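Local atomic coordinates of blood group a-and b-cleaving endo-beta-galactosidase (Streptococcus pneumoniae, PDB entry 2YGL), a protein that probably binds blood-group carbohydrate antigens through tandem CBM51 carbohydrate-binding modules of a family 98 glycoside hydrolase that cleaves blood group A and B sugars. Residues Gln175-Asp180 and Ala314-Val319; Lys213-Thr218 and Gly223-Ile228. All coordinates share one frame; numbering follows the deposited sequence.

Interaction 1: Gln175-Asp180 and Ala314-Val319; sequences QTITPD and AFLVDV
Where the connection between the two CBM51 modules comes up against the second beta-sandwich, Ile-177 packs on strand 315-320, its side chain meeting that of Leu-316, with Asp-318 also in contact. The two segments are not paired as strands here; their backbones stay well apart, the CA atoms of Ile-177 and Leu-316 being 8.4 Å from each other. What bridges the gap is branched carbon. CG2 of Ile-177 stands anti to its own backbone N and meets CD1 of Leu-316 at 3.7 Å, while the other methyl of the leucine, CD2, lies 3.9 Å from CB of Ile-177. Both methyls of the leucine thus take part, and the two side chains cross at about a right angle.

The second branch of the isoleucine runs toward the acid: CG1 of Ile-177 comes within 4.0 Å of OD2 of Asp-318. That oxygen is engaged elsewhere, in a salt bridge to Arg-264 on the adjoining strand 262-271. Just beyond Ile-177, Thr-178 turns the chain into helix 179-184 as its N-cap, with OG1 bonded to the backbone N of Leu-181.

Only 119 Å² is buried between the segments, so the chemistry is that of a small apolar surface patch next to the Asp-318 to Arg-264 salt bridge, with van der Waals contact and no direct polar bond between the segments.

Interaction 2: Lys213-Thr218 and Gly223-Ile228; sequences KDKPFT and GSNNKI
Lys-215 and Asn-225 supply the direct polar bond: NZ of the lysine donates to OD1 of the asparagine at 2.9 Å. CG of Lys-215 sits beside the backbone N, and the chain, extended beyond it, carries NZ out to Asn-225. The two side chains lie side by side, pointing the same way. The ammonium stands above the amide plane, 40° out of it and not on a lone pair of OD1, with a C=O...N angle of 139°. The aliphatic part of the lysine runs past the backbone carbonyls of the opposing segment, its CD lying 3.6 Å from O of Ser-224. CD of the Pro-216 ring makes a similar close approach, 3.3 Å from O of Asn-226.

Water extends the polar network. One molecule accepts from NZ of Lys-215; it lies 3.0 Å from O of Ser-224 and may donate to it. Another donates to both O of Asp-214 and O of Asn-225, joining the two carbonyls, and a third accepts from N of Ile-228 while giving a weak bond to O of Asp-214.

Residues 213-218 lead into and begin the short helix 217-221 of the second CBM51 module, and 223-228 follow it: Pro-216 is the N-cap residue, and Gly-223, with positive phi, closes the far end in a Schellman motif. From there residues 224-228 run across the approach to the helix, at roughly a right angle (98°) to residues 214-216, toward strand 228-232.

Apolar packing is concentrated at Pro-216 and Ile-228. CD of the proline ring is 4.0 Å from CG1 of the isoleucine. Ile-228 also lays CG1 against the backbone, 3.7 Å from C of Lys-215. The carboxylate of Asp-214 turns to other partners, bonding Ser-193 and pairing with Lys-241.

Interaction 2 lies wholly in the second module; interaction 1 brings the connection between modules onto it. The residues of interaction 2 fall in sequence between the two segments of interaction 1. Their centres are 21 Å apart and their nearest atoms about 8 Å, so they do not touch. Strand 228-232 runs between them: Ile-228 of interaction 2 leads to it, and its Ile-232 packs on Pro-179 while Leu-231 shares a backbone bond with Ala-314, both in interaction 1. Interaction 2 joins the two ends of helix 217-221, its centre about 33 Å from the centre of the chain. The calcium site, formed by Val-102, Ala-152, His-155 and Asp-159, involves neither contact.

Interaction 1: Gln175-Asp180 and Ala314-Val319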
ATOM      1  N   GLN A 175      -1.907  -6.525   0.462  1.00 30.66           N
ATOM      2  CA  GLN A 175      -0.795  -6.981  -0.369  1.00 30.71           C
ATOM      3  C   GLN A 175      -1.229  -7.035  -1.834  1.00 30.52           C
ATOM      4  O   GLN A 175      -2.428  -7.016  -2.133  1.00 30.46           O
ATOM      5  CB  GLN A 175      -0.311  -8.363   0.091  1.00 30.86           C
ATOM      6  CG  GLN A 175       0.236  -8.411   1.517  1.00 31.77           C
ATOM      7  CD  GLN A 175       1.633  -7.822   1.641  1.00 32.84           C
ATOM      8  OE1 GLN A 175       1.809  -6.718   2.157  1.00 33.88           O
ATOM      9  NE2 GLN A 175       2.633  -8.557   1.165  1.00 33.33           N
ATOM     10  N   THR A 176      -0.252  -7.079  -2.739  1.00 30.25           N
ATOM     11  CA  THR A 176      -0.513  -7.267  -4.166  1.00 29.92           C
ATOM     12  C   THR A 176      -1.391  -8.510  -4.359  1.00 29.51           C
ATOM     13  O   THR A 176      -1.094  -9.580  -3.819  1.00 29.36           O
ATOM     14  CB  THR A 176       0.805  -7.403  -4.964  1.00 29.99           C
ATOM     15  OG1 THR A 176       1.661  -6.293  -4.662  1.00 30.45           O
ATOM     16  CG2 THR A 176       0.541  -7.441  -6.467  1.00 29.98           C
ATOM     17  N   ILE A 177      -2.479  -8.349  -5.110  1.00 29.08           N
ATOM     18  CA  ILE A 177      -3.456  -9.423  -5.299  1.00 28.67           C
ATOM     19  C   ILE A 177      -2.873 -10.562  -6.136  1.00 28.47           C
ATOM     20  O   ILE A 177      -2.368 -10.340  -7.235  1.00 28.54           O
ATOM     21  CB  ILE A 177      -4.778  -8.908  -5.946  1.00 28.59           C
ATOM     22  CG1 ILE A 177      -5.299  -7.641  -5.241  1.00 28.44           C
ATOM     23  CG2 ILE A 177      -5.838 -10.020  -5.991  1.00 28.38           C
ATOM     24  CD1 ILE A 177      -5.676  -7.810  -3.765  1.00 28.01           C
ATOM     25  N   THR A 178      -2.929 -11.770  -5.583  1.00 28.34           N
ATOM     26  CA  THR A 178      -2.527 -12.991  -6.283  1.00 28.23           C
ATOM     27  C   THR A 178      -3.578 -14.076  -6.016  1.00 28.15           C
ATOM     28  O   THR A 178      -4.355 -13.957  -5.065  1.00 28.07           O
ATOM     29  CB  THR A 178      -1.143 -13.508  -5.812  1.00 28.17           C
ATOM     30  OG1 THR A 178      -1.227 -13.942  -4.449  1.00 28.19           O
ATOM     31  CG2 THR A 178      -0.065 -12.435  -5.948  1.00 28.06           C
ATOM     32  N   PRO A 179      -3.616 -15.133  -6.855  1.00 28.11           N
ATOM     33  CA  PRO A 179      -4.475 -16.269  -6.523  1.00 27.98           C
ATOM     34  C   PRO A 179      -4.190 -16.814  -5.122  1.00 27.90           C
ATOM     35  O   PRO A 179      -5.130 -17.083  -4.370  1.00 27.83           O
ATOM     36  CB  PRO A 179      -4.119 -17.293  -7.600  1.00 28.03           C
ATOM     37  CG  PRO A 179      -3.771 -16.458  -8.780  1.00 27.94           C
ATOM     38  CD  PRO A 179      -3.070 -15.247  -8.223  1.00 28.12           C
ATOM     39  N   ASP A 180      -2.907 -16.946  -4.775  1.00 27.84           N
ATOM     40  CA  ASP A 180      -2.484 -17.368  -3.433  1.00 27.79           C
ATOM     41  C   ASP A 180      -3.103 -16.530  -2.313  1.00 27.28           C
ATOM     42  O   ASP A 180      -3.587 -17.077  -1.320  1.00 27.04           O
ATOM     43  CB  ASP A 180      -0.955 -17.331  -3.306  1.00 28.16           C
ATOM     44  CG  ASP A 180      -0.292 -18.592  -3.824  1.00 29.35           C
ATOM     45  OD1 ASP A 180      -0.962 -19.646  -3.886  1.00 30.54           O
ATOM     46  OD2 ASP A 180       0.910 -18.530  -4.161  1.00 30.88           O
ATOM     47  N   ALA A 314      -7.430 -15.929 -17.191  1.00 22.71           N
ATOM     48  CA  ALA A 314      -8.388 -15.228 -16.340  1.00 22.73           C
ATOM     49  C   ALA A 314      -7.838 -13.861 -15.945  1.00 22.70           C
ATOM     50  O   ALA A 314      -6.655 -13.738 -15.622  1.00 22.74           O
ATOM     51  CB  ALA A 314      -8.709 -16.059 -15.098  1.00 22.64           C
ATOM     52  N   PHE A 315      -8.689 -12.840 -15.992  1.00 22.73           N
ATOM     53  CA  PHE A 315      -8.264 -11.471 -15.676  1.00 22.75           C
ATOM     54  C   PHE A 315      -8.658 -11.046 -14.263  1.00 22.74           C
ATOM     55  O   PHE A 315      -9.675 -11.500 -13.731  1.00 22.58           O
ATOM     56  CB  PHE A 315      -8.775 -10.465 -16.722  1.00 22.71           C
ATOM     57  CG  PHE A 315     -10.257 -10.539 -16.982  1.00 22.91           C
ATOM     58  CD1 PHE A 315     -10.761 -11.374 -17.976  1.00 22.68           C
ATOM     59  CD2 PHE A 315     -11.146  -9.756 -16.254  1.00 22.91           C
ATOM     60  CE1 PHE A 315     -12.127 -11.442 -18.227  1.00 22.75           C
ATOM     61  CE2 PHE A 315     -12.517  -9.817 -16.497  1.00 23.03           C
ATOM     62  CZ  PHE A 315     -13.009 -10.664 -17.486  1.00 23.04           C
ATOM     63  N   LEU A 316      -7.840 -10.181 -13.665  1.00 22.69           N
ATOM     64  CA  LEU A 316      -8.121  -9.648 -12.337  1.00 22.74           C
ATOM     65  C   LEU A 316      -9.070  -8.461 -12.420  1.00 22.77           C
ATOM     66  O   LEU A 316      -8.800  -7.485 -13.123  1.00 22.63           O
ATOM     67  CB  LEU A 316      -6.828  -9.250 -11.610  1.00 22.75           C
ATOM     68  CG  LEU A 316      -6.948  -8.635 -10.204  1.00 23.00           C
ATOM     69  CD1 LEU A 316      -7.654  -9.566  -9.214  1.00 23.01           C
ATOM     70  CD2 LEU A 316      -5.583  -8.228  -9.667  1.00 22.98           C
ATOM     71  N   VAL A 317     -10.189  -8.568 -11.710  1.00 22.83           N
ATOM     72  CA  VAL A 317     -11.110  -7.452 -11.541  1.00 22.81           C
ATOM     73  C   VAL A 317     -10.906  -6.894 -10.137  1.00 22.93           C
ATOM     74  O   VAL A 317     -11.110  -7.594  -9.141  1.00 22.82           O
ATOM     75  CB  VAL A 317     -12.587  -7.866 -11.743  1.00 22.75           C
ATOM     76  CG1 VAL A 317     -13.519  -6.697 -11.436  1.00 22.71           C
ATOM     77  CG2 VAL A 317     -12.814  -8.362 -13.161  1.00 22.59           C
ATOM     78  N   ASP A 318     -10.483  -5.637 -10.073  1.00 23.14           N
ATOM     79  CA  ASP A 318     -10.244  -4.960  -8.807  1.00 23.42           C
ATOM     80  C   ASP A 318     -10.756  -3.532  -8.935  1.00 23.38           C
ATOM     81  O   ASP A 318     -10.076  -2.666  -9.488  1.00 23.53           O
ATOM     82  CB  ASP A 318      -8.747  -4.989  -8.465  1.00 23.45           C
ATOM     83  CG  ASP A 318      -8.434  -4.366  -7.111  1.00 24.01           C
ATOM     84  OD1 ASP A 318      -9.330  -3.756  -6.483  1.00 24.32           O
ATOM     85  OD2 ASP A 318      -7.275  -4.492  -6.666  1.00 25.05           O
ATOM     86  N   VAL A 319     -11.962  -3.298  -8.424  1.00 23.32           N
ATOM     87  CA  VAL A 319     -12.658  -2.032  -8.644  1.00 23.21           C
ATOM     88  C   VAL A 319     -13.193  -1.432  -7.340  1.00 23.30           C
ATOM     89  O   VAL A 319     -13.689  -2.151  -6.467  1.00 23.26           O
ATOM     90  CB  VAL A 319     -13.783  -2.185  -9.726  1.00 23.33           C
ATOM     91  CG1 VAL A 319     -14.867  -3.175  -9.282  1.00 22.88           C
ATOM     92  CG2 VAL A 319     -14.388  -0.834 -10.106  1.00 23.13           C
TER

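Interaction 2: Lys213-Thr218 and Gly223-Ile228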
ATOM      1  N   LYS A 213     -21.905 -21.902  -5.334  1.00 14.85           N
ATOM      2  CA  LYS A 213     -20.936 -21.299  -4.419  1.00 14.86           C
ATOM      3  C   LYS A 213     -19.713 -22.198  -4.258  1.00 14.86           C
ATOM      4  O   LYS A 213     -19.840 -23.375  -3.912  1.00 14.99           O
ATOM      5  CB  LYS A 213     -21.581 -21.002  -3.059  1.00 14.86           C
ATOM      6  CG  LYS A 213     -22.606 -19.863  -3.094  1.00 14.59           C
ATOM      7  CD  LYS A 213     -23.398 -19.767  -1.787  1.00 13.99           C
ATOM      8  CE  LYS A 213     -24.309 -18.544  -1.798  1.00 14.00           C
ATOM      9  NZ  LYS A 213     -25.087 -18.382  -0.536  1.00 12.81           N
ATOM     10  N   ASP A 214     -18.538 -21.630  -4.534  1.00 14.93           N
ATOM     11  CA  ASP A 214     -17.239 -22.308  -4.420  1.00 15.03           C
ATOM     12  C   ASP A 214     -17.071 -23.499  -5.379  1.00 15.21           C
ATOM     13  O   ASP A 214     -16.191 -24.348  -5.186  1.00 15.19           O
ATOM     14  CB  ASP A 214     -16.954 -22.702  -2.959  1.00 15.13           C
ATOM     15  CG  ASP A 214     -17.022 -21.509  -2.007  1.00 15.13           C
ATOM     16  OD1 ASP A 214     -16.719 -20.377  -2.432  1.00 15.87           O
ATOM     17  OD2 ASP A 214     -17.380 -21.701  -0.832  1.00 16.18           O
ATOM     18  N   LYS A 215     -17.909 -23.537  -6.416  1.00 15.16           N
ATOM     19  CA  LYS A 215     -17.912 -24.605  -7.420  1.00 15.30           C
ATOM     20  C   LYS A 215     -18.286 -24.027  -8.785  1.00 15.19           C
ATOM     21  O   LYS A 215     -19.013 -23.031  -8.853  1.00 15.10           O
ATOM     22  CB  LYS A 215     -18.943 -25.689  -7.071  1.00 15.34           C
ATOM     23  CG  LYS A 215     -18.883 -26.244  -5.661  1.00 15.85           C
ATOM     24  CD  LYS A 215     -20.168 -26.969  -5.322  1.00 16.00           C
ATOM     25  CE  LYS A 215     -20.297 -27.178  -3.829  1.00 16.62           C
ATOM     26  NZ  LYS A 215     -21.561 -27.892  -3.494  1.00 17.24           N
ATOM     27  N   PRO A 216     -17.806 -24.653  -9.880  1.00 15.13           N
ATOM     28  CA  PRO A 216     -18.337 -24.293 -11.198  1.00 15.21           C
ATOM     29  C   PRO A 216     -19.796 -24.729 -11.323  1.00 15.29           C
ATOM     30  O   PRO A 216     -20.224 -25.649 -10.623  1.00 15.45           O
ATOM     31  CB  PRO A 216     -17.445 -25.075 -12.172  1.00 15.07           C
ATOM     32  CG  PRO A 216     -16.833 -26.166 -11.356  1.00 15.15           C
ATOM     33  CD  PRO A 216     -16.686 -25.607  -9.976  1.00 15.10           C
ATOM     34  N   PHE A 217     -20.546 -24.066 -12.201  1.00 15.28           N
ATOM     35  CA  PHE A 217     -21.992 -24.257 -12.304  1.00 15.24           C
ATOM     36  C   PHE A 217     -22.433 -25.705 -12.567  1.00 15.46           C
ATOM     37  O   PHE A 217     -23.181 -26.281 -11.770  1.00 15.37           O
ATOM     38  CB  PHE A 217     -22.581 -23.316 -13.367  1.00 15.14           C
ATOM     39  CG  PHE A 217     -24.081 -23.346 -13.446  1.00 14.75           C
ATOM     40  CD1 PHE A 217     -24.729 -24.255 -14.276  1.00 14.36           C
ATOM     41  CD2 PHE A 217     -24.848 -22.461 -12.689  1.00 15.16           C
ATOM     42  CE1 PHE A 217     -26.119 -24.281 -14.361  1.00 14.54           C
ATOM     43  CE2 PHE A 217     -26.245 -22.482 -12.764  1.00 14.92           C
ATOM     44  CZ  PHE A 217     -26.880 -23.393 -13.602  1.00 14.50           C
ATOM     45  N   THR A 218     -21.980 -26.282 -13.680  1.00 15.53           N
ATOM     46  CA  THR A 218     -22.458 -27.604 -14.099  1.00 15.72           C
ATOM     47  C   THR A 218     -22.056 -28.727 -13.132  1.00 15.49           C
ATOM     48  O   THR A 218     -22.930 -29.446 -12.652  1.00 15.27           O
ATOM     49  CB  THR A 218     -22.113 -27.916 -15.583  1.00 15.83           C
ATOM     50  OG1 THR A 218     -22.845 -27.020 -16.426  1.00 16.38           O
ATOM     51  CG2 THR A 218     -22.484 -29.354 -15.958  1.00 16.06           C
ATOM     52  N   GLY A 223     -23.798 -32.363  -8.404  1.00 17.27           N
ATOM     53  CA  GLY A 223     -23.495 -32.949  -7.101  1.00 17.23           C
ATOM     54  C   GLY A 223     -22.027 -32.995  -6.722  1.00 17.25           C
ATOM     55  O   GLY A 223     -21.682 -33.443  -5.626  1.00 17.24           O
ATOM     56  N   SER A 224     -21.159 -32.541  -7.621  1.00 17.29           N
ATOM     57  CA  SER A 224     -19.723 -32.517  -7.356  1.00 17.46           C
ATOM     58  C   SER A 224     -19.302 -31.236  -6.642  1.00 17.55           C
ATOM     59  O   SER A 224     -19.890 -30.170  -6.850  1.00 17.62           O
ATOM     60  CB  SER A 224     -18.928 -32.699  -8.649  1.00 17.48           C
ATOM     61  OG  SER A 224     -19.103 -34.010  -9.158  1.00 18.50           O
ATOM     62  N   ASN A 225     -18.285 -31.351  -5.794  1.00 17.54           N
ATOM     63  CA  ASN A 225     -17.768 -30.205  -5.053  1.00 17.53           C
ATOM     64  C   ASN A 225     -16.406 -29.740  -5.573  1.00 17.54           C
ATOM     65  O   ASN A 225     -15.658 -29.077  -4.855  1.00 17.48           O
ATOM     66  CB  ASN A 225     -17.712 -30.510  -3.550  1.00 17.45           C
ATOM     67  CG  ASN A 225     -19.075 -30.849  -2.966  1.00 17.89           C
ATOM     68  OD1 ASN A 225     -20.109 -30.387  -3.449  1.00 18.79           O
ATOM     69  ND2 ASN A 225     -19.079 -31.658  -1.913  1.00 17.72           N
ATOM     70  N   ASN A 226     -16.100 -30.090  -6.826  1.00 17.72           N
ATOM     71  CA  ASN A 226     -14.868 -29.662  -7.496  1.00 17.86           C
ATOM     72  C   ASN A 226     -14.632 -28.173  -7.309  1.00 18.08           C
ATOM     73  O   ASN A 226     -15.561 -27.376  -7.431  1.00 18.01           O
ATOM     74  CB  ASN A 226     -14.939 -29.940  -9.001  1.00 17.78           C
ATOM     75  CG  ASN A 226     -15.160 -31.402  -9.329  1.00 18.06           C
ATOM     76  OD1 ASN A 226     -15.068 -32.277  -8.466  1.00 18.22           O
ATOM     77  ND2 ASN A 226     -15.448 -31.675 -10.597  1.00 17.59           N
ATOM     78  N   LYS A 227     -13.391 -27.803  -7.018  1.00 18.34           N
ATOM     79  CA  LYS A 227     -13.039 -26.397  -6.865  1.00 18.93           C
ATOM     80  C   LYS A 227     -12.997 -25.685  -8.215  1.00 18.96           C
ATOM     81  O   LYS A 227     -12.694 -26.296  -9.245  1.00 18.75           O
ATOM     82  CB  LYS A 227     -11.705 -26.247  -6.127  1.00 19.06           C
ATOM     83  CG  LYS A 227     -11.800 -26.584  -4.643  1.00 19.93           C
ATOM     84  CD  LYS A 227     -10.457 -26.445  -3.945  1.00 21.46           C
ATOM     85  CE  LYS A 227     -10.606 -26.709  -2.454  1.00 22.10           C
ATOM     86  NZ  LYS A 227      -9.304 -26.605  -1.745  1.00 23.83           N
ATOM     87  N   ILE A 228     -13.332 -24.398  -8.195  1.00 19.18           N
ATOM     88  CA  ILE A 228     -13.186 -23.525  -9.356  1.00 19.50           C
ATOM     89  C   ILE A 228     -11.731 -23.551  -9.832  1.00 19.91           C
ATOM     90  O   ILE A 228     -10.806 -23.492  -9.021  1.00 19.86           O
ATOM     91  CB  ILE A 228     -13.649 -22.082  -9.019  1.00 19.55           C
ATOM     92  CG1 ILE A 228     -15.180 -22.014  -9.004  1.00 19.16           C
ATOM     93  CG2 ILE A 228     -13.058 -21.057  -9.994  1.00 19.15           C
ATOM     94  CD1 ILE A 228     -15.748 -20.837  -8.236  1.00 18.64           C
TER
HETATM   95  O   HOH W   1     -13.980 -22.958  -5.628  1.00 16.19           O
HETATM   96  O   HOH W   2     -15.826 -26.590  -3.762  1.00 19.04           O
HETATM   97  O   HOH W   3     -22.552 -29.856  -5.453  1.00 15.75           O